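Local coordinates for L-Ala-D/L-Glu epimerase, a muconate lactonizing enzyme (Klebsiella pneumoniae subsp. pneumoniae MGH 78578, PDB 3FCP), which belongs to the enolase superfamily, combining an N-terminal capping domain with a modified TIM barrel that holds a magnesium ion, at residues Leu137-Thr142 / Gly348-Pro353; Asp232-Val237 / Ala263-Thr268. All coordinates share one frame; numbering follows the deposited sequence.

Interaction 1 of 2, residues Leu137-Thr142 / Gly348-Pro353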
ATOM      1  N   LEU A 137      19.519  37.956  -4.981  1.00 31.06           N
ATOM      2  CA  LEU A 137      19.297  36.662  -4.350  1.00 29.84           C
ATOM      3  C   LEU A 137      20.207  36.350  -3.179  1.00 28.17           C
ATOM      4  O   LEU A 137      21.384  36.723  -3.171  1.00 26.74           O
ATOM      5  CB  LEU A 137      19.423  35.549  -5.393  1.00 31.82           C
ATOM      6  CG  LEU A 137      18.312  35.469  -6.446  1.00 34.14           C
ATOM      7  CD1 LEU A 137      18.408  36.647  -7.399  1.00 33.44           C
ATOM      8  CD2 LEU A 137      18.436  34.163  -7.205  1.00 34.24           C
ATOM      9  N   PRO A 138      19.671  35.645  -2.167  1.00 28.35           N
ATOM     10  CA  PRO A 138      20.468  35.286  -0.992  1.00 26.81           C
ATOM     11  C   PRO A 138      21.474  34.195  -1.330  1.00 26.50           C
ATOM     12  O   PRO A 138      21.203  33.301  -2.136  1.00 26.16           O
ATOM     13  CB  PRO A 138      19.413  34.828   0.010  1.00 27.34           C
ATOM     14  CG  PRO A 138      18.366  34.218  -0.881  1.00 28.37           C
ATOM     15  CD  PRO A 138      18.269  35.216  -2.003  1.00 27.64           C
ATOM     16  N   VAL A 139      22.644  34.285  -0.713  1.00 25.43           N
ATOM     17  CA  VAL A 139      23.715  33.324  -0.924  1.00 25.88           C
ATOM     18  C   VAL A 139      24.318  32.999   0.443  1.00 29.04           C
ATOM     19  O   VAL A 139      24.827  33.888   1.133  1.00 28.36           O
ATOM     20  CB  VAL A 139      24.826  33.912  -1.826  1.00 25.98           C
ATOM     21  CG1 VAL A 139      25.948  32.902  -1.996  1.00 24.98           C
ATOM     22  CG2 VAL A 139      24.252  34.307  -3.179  1.00 24.98           C
ATOM     23  N   LEU A 140      24.245  31.737   0.847  1.00 27.72           N
ATOM     24  CA  LEU A 140      24.809  31.353   2.133  1.00 28.62           C
ATOM     25  C   LEU A 140      26.294  31.066   1.956  1.00 29.92           C
ATOM     26  O   LEU A 140      26.823  31.156   0.847  1.00 29.60           O
ATOM     27  CB  LEU A 140      24.081  30.124   2.683  1.00 28.10           C
ATOM     28  CG  LEU A 140      23.933  28.883   1.794  1.00 26.47           C
ATOM     29  CD1 LEU A 140      25.276  28.173   1.637  1.00 25.06           C
ATOM     30  CD2 LEU A 140      22.906  27.940   2.425  1.00 25.32           C
ATOM     31  N   TRP A 141      26.969  30.738   3.052  1.00 31.02           N
ATOM     32  CA  TRP A 141      28.392  30.427   2.998  1.00 32.17           C
ATOM     33  C   TRP A 141      28.605  29.027   3.565  1.00 31.24           C
ATOM     34  O   TRP A 141      27.938  28.630   4.521  1.00 30.10           O
ATOM     35  CB  TRP A 141      29.196  31.455   3.810  1.00 34.61           C
ATOM     36  CG  TRP A 141      30.681  31.262   3.719  1.00 37.10           C
ATOM     37  CD1 TRP A 141      31.526  30.901   4.730  1.00 38.74           C
ATOM     38  CD2 TRP A 141      31.491  31.387   2.545  1.00 37.95           C
ATOM     39  NE1 TRP A 141      32.812  30.789   4.256  1.00 39.47           N
ATOM     40  CE2 TRP A 141      32.819  31.082   2.918  1.00 38.66           C
ATOM     41  CE3 TRP A 141      31.223  31.725   1.212  1.00 38.46           C
ATOM     42  CZ2 TRP A 141      33.879  31.104   2.005  1.00 40.05           C
ATOM     43  CZ3 TRP A 141      32.278  31.748   0.302  1.00 40.19           C
ATOM     44  CH2 TRP A 141      33.590  31.439   0.706  1.00 40.20           C
ATOM     45  N   THR A 142      29.519  28.273   2.970  1.00 31.56           N
ATOM     46  CA  THR A 142      29.784  26.929   3.450  1.00 32.78           C
ATOM     47  C   THR A 142      30.994  26.919   4.366  1.00 34.41           C
ATOM     48  O   THR A 142      31.997  27.582   4.106  1.00 34.69           O
ATOM     49  CB  THR A 142      30.008  25.934   2.282  1.00 34.13           C
ATOM     50  OG1 THR A 142      28.761  25.687   1.619  1.00 33.61           O
ATOM     51  CG2 THR A 142      30.557  24.604   2.794  1.00 33.67           C
ATOM     52  N   GLY A 348      25.246  39.100   2.394  1.00 36.35           N
ATOM     53  CA  GLY A 348      24.615  37.809   2.170  1.00 35.21           C
ATOM     54  C   GLY A 348      23.785  37.702   0.902  1.00 33.66           C
ATOM     55  O   GLY A 348      22.859  36.895   0.830  1.00 31.73           O
ATOM     56  N   GLN A 349      24.107  38.509  -0.103  1.00 33.39           N
ATOM     57  CA  GLN A 349      23.362  38.473  -1.355  1.00 31.65           C
ATOM     58  C   GLN A 349      24.231  38.701  -2.577  1.00 31.15           C
ATOM     59  O   GLN A 349      25.383  39.125  -2.470  1.00 29.89           O
ATOM     60  CB  GLN A 349      22.253  39.523  -1.351  1.00 32.17           C
ATOM     61  CG  GLN A 349      21.110  39.244  -0.397  1.00 36.84           C
ATOM     62  CD  GLN A 349      19.986  40.249  -0.561  1.00 39.92           C
ATOM     63  OE1 GLN A 349      20.156  41.433  -0.277  1.00 43.17           O
ATOM     64  NE2 GLN A 349      18.833  39.782  -1.035  1.00 41.46           N
ATOM     65  N   VAL A 350      23.662  38.403  -3.742  1.00 28.71           N
ATOM     66  CA  VAL A 350      24.347  38.605  -5.009  1.00 27.97           C
ATOM     67  C   VAL A 350      23.384  39.358  -5.927  1.00 28.51           C
ATOM     68  O   VAL A 350      22.179  39.095  -5.933  1.00 28.77           O
ATOM     69  CB  VAL A 350      24.778  37.258  -5.652  1.00 26.62           C
ATOM     70  CG1 VAL A 350      23.558  36.403  -5.977  1.00 26.53           C
ATOM     71  CG2 VAL A 350      25.593  37.524  -6.904  1.00 23.96           C
ATOM     72  N   ALA A 351      23.905  40.316  -6.682  1.00 29.00           N
ATOM     73  CA  ALA A 351      23.064  41.090  -7.575  1.00 28.01           C
ATOM     74  C   ALA A 351      22.973  40.404  -8.928  1.00 28.40           C
ATOM     75  O   ALA A 351      23.988  40.007  -9.504  1.00 28.34           O
ATOM     76  CB  ALA A 351      23.624  42.503  -7.734  1.00 30.00           C
ATOM     77  N   LEU A 352      21.751  40.263  -9.429  1.00 27.70           N
ATOM     78  CA  LEU A 352      21.526  39.627 -10.722  1.00 27.35           C
ATOM     79  C   LEU A 352      21.581  40.658 -11.848  1.00 27.75           C
ATOM     80  O   LEU A 352      20.806  41.610 -11.863  1.00 26.66           O
ATOM     81  CB  LEU A 352      20.160  38.943 -10.752  1.00 26.47           C
ATOM     82  CG  LEU A 352      19.833  38.270 -12.088  1.00 25.65           C
ATOM     83  CD1 LEU A 352      20.698  37.027 -12.261  1.00 24.77           C
ATOM     84  CD2 LEU A 352      18.361  37.902 -12.130  1.00 28.06           C
ATOM     85  N   PRO A 353      22.497  40.478 -12.811  1.00 28.63           N
ATOM     86  CA  PRO A 353      22.576  41.443 -13.911  1.00 28.66           C
ATOM     87  C   PRO A 353      21.259  41.446 -14.684  1.00 30.13           C
ATOM     88  O   PRO A 353      20.579  40.422 -14.760  1.00 30.17           O
ATOM     89  CB  PRO A 353      23.726  40.906 -14.768  1.00 29.23           C
ATOM     90  CG  PRO A 353      24.562  40.123 -13.791  1.00 30.05           C
ATOM     91  CD  PRO A 353      23.526  39.432 -12.944  1.00 27.40           C
TER
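Leu137 and Val350 face each other as an antiparallel hydrogen-bonded pair, and the two residues exchange both of their backbone bonds. Leu137 N donates to Val350 O over 3.0 Å, while Val350 N returns to Leu137 O over 2.9 Å; each donor lies in the plane of the carbonyl it meets. One residue further along, Pro138 and Gln349 form the neighbouring non-hydrogen-bonded pair, with their CA atoms 4.3 Å apart. Just beyond the paired residues, Val139 N reaches Gly348 O at 3.0 Å. This last bond is made differently, since its donor stands 47° out of the plane of the Gly348 carbonyl.

The packing is tight on the face that carries Leu137 and Val350. The first torsion of Val350 (chi1 63°) sets CG1 between its own backbone N and carbonyl carbon, and from there the methyl meets Val139 CG2 at 3.6 Å, the two side chains crossing at a slant. Leu137 CB lies 4.3 Å from the same CG1. Helix 307-317 covers this side through Leu314 and Trp317 against Leu137, and Leu314 also touches Leu352. In the enolase superfamily the barrel is a variant of the TIM barrel, and here strand 136-143 belongs to its parallel staves, running beside 166-170, whereas 349-351 is added antiparallel along its other edge.

The face bearing Pro138 and Gln349 is looser, and both residues are partly exposed. Gln349 CB lies 3.5 Å from Leu137 O and its CG 4.1 Å from Pro138 CA. Exposed Gly348, with a positive phi of 58°, turns the chain into the strand. Pro138 O looks elsewhere, accepting from the hydroxyl of Thr326.

Interaction 2 of 2, residues Asp232-Val237 / Ala263-Thr268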
ATOM      1  N   ASP A 232      20.048   4.641  -2.258  1.00 27.13           N
ATOM      2  CA  ASP A 232      19.006   4.299  -1.304  1.00 26.33           C
ATOM      3  C   ASP A 232      17.963   5.407  -1.131  1.00 26.60           C
ATOM      4  O   ASP A 232      17.838   5.994  -0.052  1.00 23.43           O
ATOM      5  CB  ASP A 232      19.641   3.967   0.053  1.00 27.01           C
ATOM      6  CG  ASP A 232      18.739   3.126   0.938  1.00 28.08           C
ATOM      7  OD1 ASP A 232      17.551   2.926   0.580  1.00 29.12           O
ATOM      8  OD2 ASP A 232      19.225   2.664   1.999  1.00 27.59           O
ATOM      9  N   ASN A 233      17.221   5.700  -2.196  1.00 26.18           N
ATOM     10  CA  ASN A 233      16.164   6.710  -2.110  1.00 25.72           C
ATOM     11  C   ASN A 233      15.116   6.224  -1.110  1.00 23.42           C
ATOM     12  O   ASN A 233      14.403   7.023  -0.500  1.00 23.86           O
ATOM     13  CB  ASN A 233      15.497   6.925  -3.474  1.00 26.67           C
ATOM     14  CG  ASN A 233      16.335   7.765  -4.415  1.00 28.92           C
ATOM     15  OD1 ASN A 233      16.002   7.905  -5.592  1.00 33.83           O
ATOM     16  ND2 ASN A 233      17.421   8.340  -3.906  1.00 27.18           N
ATOM     17  N   ALA A 234      15.017   4.910  -0.935  1.00 22.29           N
ATOM     18  CA  ALA A 234      14.050   4.369   0.012  1.00 21.77           C
ATOM     19  C   ALA A 234      14.359   4.915   1.406  1.00 23.16           C
ATOM     20  O   ALA A 234      13.453   5.318   2.137  1.00 23.33           O
ATOM     21  CB  ALA A 234      14.100   2.840   0.014  1.00 24.27           C
ATOM     22  N   ALA A 235      15.640   4.940   1.771  1.00 22.50           N
ATOM     23  CA  ALA A 235      16.045   5.462   3.078  1.00 21.98           C
ATOM     24  C   ALA A 235      15.781   6.968   3.157  1.00 21.33           C
ATOM     25  O   ALA A 235      15.333   7.475   4.192  1.00 22.65           O
ATOM     26  CB  ALA A 235      17.529   5.181   3.327  1.00 19.75           C
ATOM     27  N   LEU A 236      16.065   7.678   2.065  1.00 20.47           N
ATOM     28  CA  LEU A 236      15.857   9.124   2.026  1.00 20.08           C
ATOM     29  C   LEU A 236      14.384   9.439   2.309  1.00 19.81           C
ATOM     30  O   LEU A 236      14.070  10.325   3.096  1.00 20.71           O
ATOM     31  CB  LEU A 236      16.252   9.698   0.658  1.00 22.02           C
ATOM     32  CG  LEU A 236      16.204  11.229   0.576  1.00 22.28           C
ATOM     33  CD1 LEU A 236      17.301  11.808   1.472  1.00 21.24           C
ATOM     34  CD2 LEU A 236      16.412  11.696  -0.858  1.00 23.28           C
ATOM     35  N   VAL A 237      13.484   8.706   1.663  1.00 19.39           N
ATOM     36  CA  VAL A 237      12.054   8.907   1.865  1.00 20.93           C
ATOM     37  C   VAL A 237      11.644   8.632   3.305  1.00 21.52           C
ATOM     38  O   VAL A 237      10.897   9.410   3.903  1.00 22.02           O
ATOM     39  CB  VAL A 237      11.225   7.991   0.934  1.00 22.07           C
ATOM     40  CG1 VAL A 237       9.746   8.066   1.300  1.00 20.20           C
ATOM     41  CG2 VAL A 237      11.442   8.413  -0.524  1.00 22.82           C
ATOM     42  N   ALA A 263       8.980  12.318  -5.351  1.00 18.68           N
ATOM     43  CA  ALA A 263       7.785  12.891  -4.738  1.00 18.72           C
ATOM     44  C   ALA A 263       6.657  11.848  -4.641  1.00 21.33           C
ATOM     45  O   ALA A 263       6.007  11.703  -3.604  1.00 21.51           O
ATOM     46  CB  ALA A 263       7.322  14.106  -5.552  1.00 17.45           C
ATOM     47  N   GLN A 264       6.440  11.122  -5.730  1.00 20.55           N
ATOM     48  CA  GLN A 264       5.398  10.101  -5.793  1.00 22.42           C
ATOM     49  C   GLN A 264       5.665   9.026  -4.737  1.00 22.20           C
ATOM     50  O   GLN A 264       4.743   8.460  -4.151  1.00 19.46           O
ATOM     51  CB  GLN A 264       5.384   9.496  -7.210  1.00 25.87           C
ATOM     52  CG  GLN A 264       4.364   8.395  -7.461  1.00 31.29           C
ATOM     53  CD  GLN A 264       4.743   7.078  -6.816  1.00 30.56           C
ATOM     54  OE1 GLN A 264       5.824   6.546  -7.053  1.00 34.30           O
ATOM     55  NE2 GLN A 264       3.849   6.545  -5.993  1.00 38.67           N
ATOM     56  N   GLN A 265       6.942   8.774  -4.486  1.00 23.24           N
ATOM     57  CA  GLN A 265       7.366   7.778  -3.516  1.00 25.43           C
ATOM     58  C   GLN A 265       7.051   8.213  -2.081  1.00 25.89           C
ATOM     59  O   GLN A 265       7.077   7.395  -1.162  1.00 25.72           O
ATOM     60  CB  GLN A 265       8.861   7.540  -3.673  1.00 27.93           C
ATOM     61  CG  GLN A 265       9.338   6.175  -3.237  1.00 33.90           C
ATOM     62  CD  GLN A 265      10.800   5.961  -3.580  1.00 37.57           C
ATOM     63  OE1 GLN A 265      11.239   6.285  -4.692  1.00 36.51           O
ATOM     64  NE2 GLN A 265      11.562   5.411  -2.634  1.00 35.98           N
ATOM     65  N   GLY A 266       6.766   9.501  -1.895  1.00 23.97           N
ATOM     66  CA  GLY A 266       6.433   9.999  -0.572  1.00 23.30           C
ATOM     67  C   GLY A 266       7.443  10.940   0.068  1.00 21.91           C
ATOM     68  O   GLY A 266       7.285  11.327   1.227  1.00 21.52           O
ATOM     69  N   PHE A 267       8.484  11.313  -0.668  1.00 21.72           N
ATOM     70  CA  PHE A 267       9.494  12.213  -0.123  1.00 20.88           C
ATOM     71  C   PHE A 267       8.908  13.587   0.180  1.00 20.36           C
ATOM     72  O   PHE A 267       8.165  14.149  -0.619  1.00 20.96           O
ATOM     73  CB  PHE A 267      10.653  12.401  -1.109  1.00 20.95           C
ATOM     74  CG  PHE A 267      11.666  13.425  -0.659  1.00 21.72           C
ATOM     75  CD1 PHE A 267      12.647  13.092   0.266  1.00 21.94           C
ATOM     76  CD2 PHE A 267      11.614  14.729  -1.139  1.00 20.49           C
ATOM     77  CE1 PHE A 267      13.570  14.045   0.709  1.00 21.84           C
ATOM     78  CE2 PHE A 267      12.527  15.691  -0.705  1.00 24.49           C
ATOM     79  CZ  PHE A 267      13.510  15.348   0.224  1.00 20.98           C
ATOM     80  N   THR A 268       9.243  14.127   1.343  1.00 20.41           N
ATOM     81  CA  THR A 268       8.775  15.452   1.706  1.00 21.62           C
ATOM     82  C   THR A 268       9.983  16.240   2.202  1.00 22.07           C
ATOM     83  O   THR A 268      10.788  15.738   2.989  1.00 21.14           O
ATOM     84  CB  THR A 268       7.671  15.405   2.793  1.00 23.43           C
ATOM     85  OG1 THR A 268       7.235  16.743   3.083  1.00 23.77           O
ATOM     86  CG2 THR A 268       8.180  14.747   4.066  1.00 23.16           C
TER
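A van der Waals contact, largely apolar, on the outside of the barrel brings Leu236 and Val237, in the first half of helix 233-242, against Gln265-Phe267, where the chain turns out of helix 256-264. Val237 occupies the middle. Its CG1 lies against the turn's backbone, 3.7 Å from Gln265 O, while CG2 faces the Gln265 side chain. With CG anti to the backbone N (chi1 -153°) and the chain extended beyond it, Gln265 reaches across Val237 at a slant; its NE2 comes 3.7 Å from Val237 CG2 and 3.8 Å from Ala234 CA, on the solvent side.

Deeper in, Leu236 CG approaches Phe267 CE1 obliquely at 3.9 Å, and both side chains rest on Ile247 and Ala249 of strand 246-249. The helix start is secured by Asp232, whose OD1 accepts from Ala235 N at 3.0 Å as an N-cap. On the other partner, Gly266 N bonds back to Ala263 O, and the positive phi of Gly266 completes a Schellman motif that swings the chain toward strand 270-273. Successive helices packed side by side outside a ring of parallel strands are the hallmark of a TIM barrel.

In the fold
The two contacts sit in different parts of one barrel, their centres 30 Å apart and their nearest atoms about 16 Å apart, and they do not touch. Interaction 1 joins segments separated by 206 residues, bringing a late strand back to the beginning of the barrel; interaction 2 falls within that intervening sequence and links segments only 26 residues apart. The magnesium ion, held by Asn201, Asp250 and Glu251, lies about 11 Å from the side chain of Leu236 in interaction 2, and the strand beneath it, 246-249, runs straight into Asp250 and Glu251.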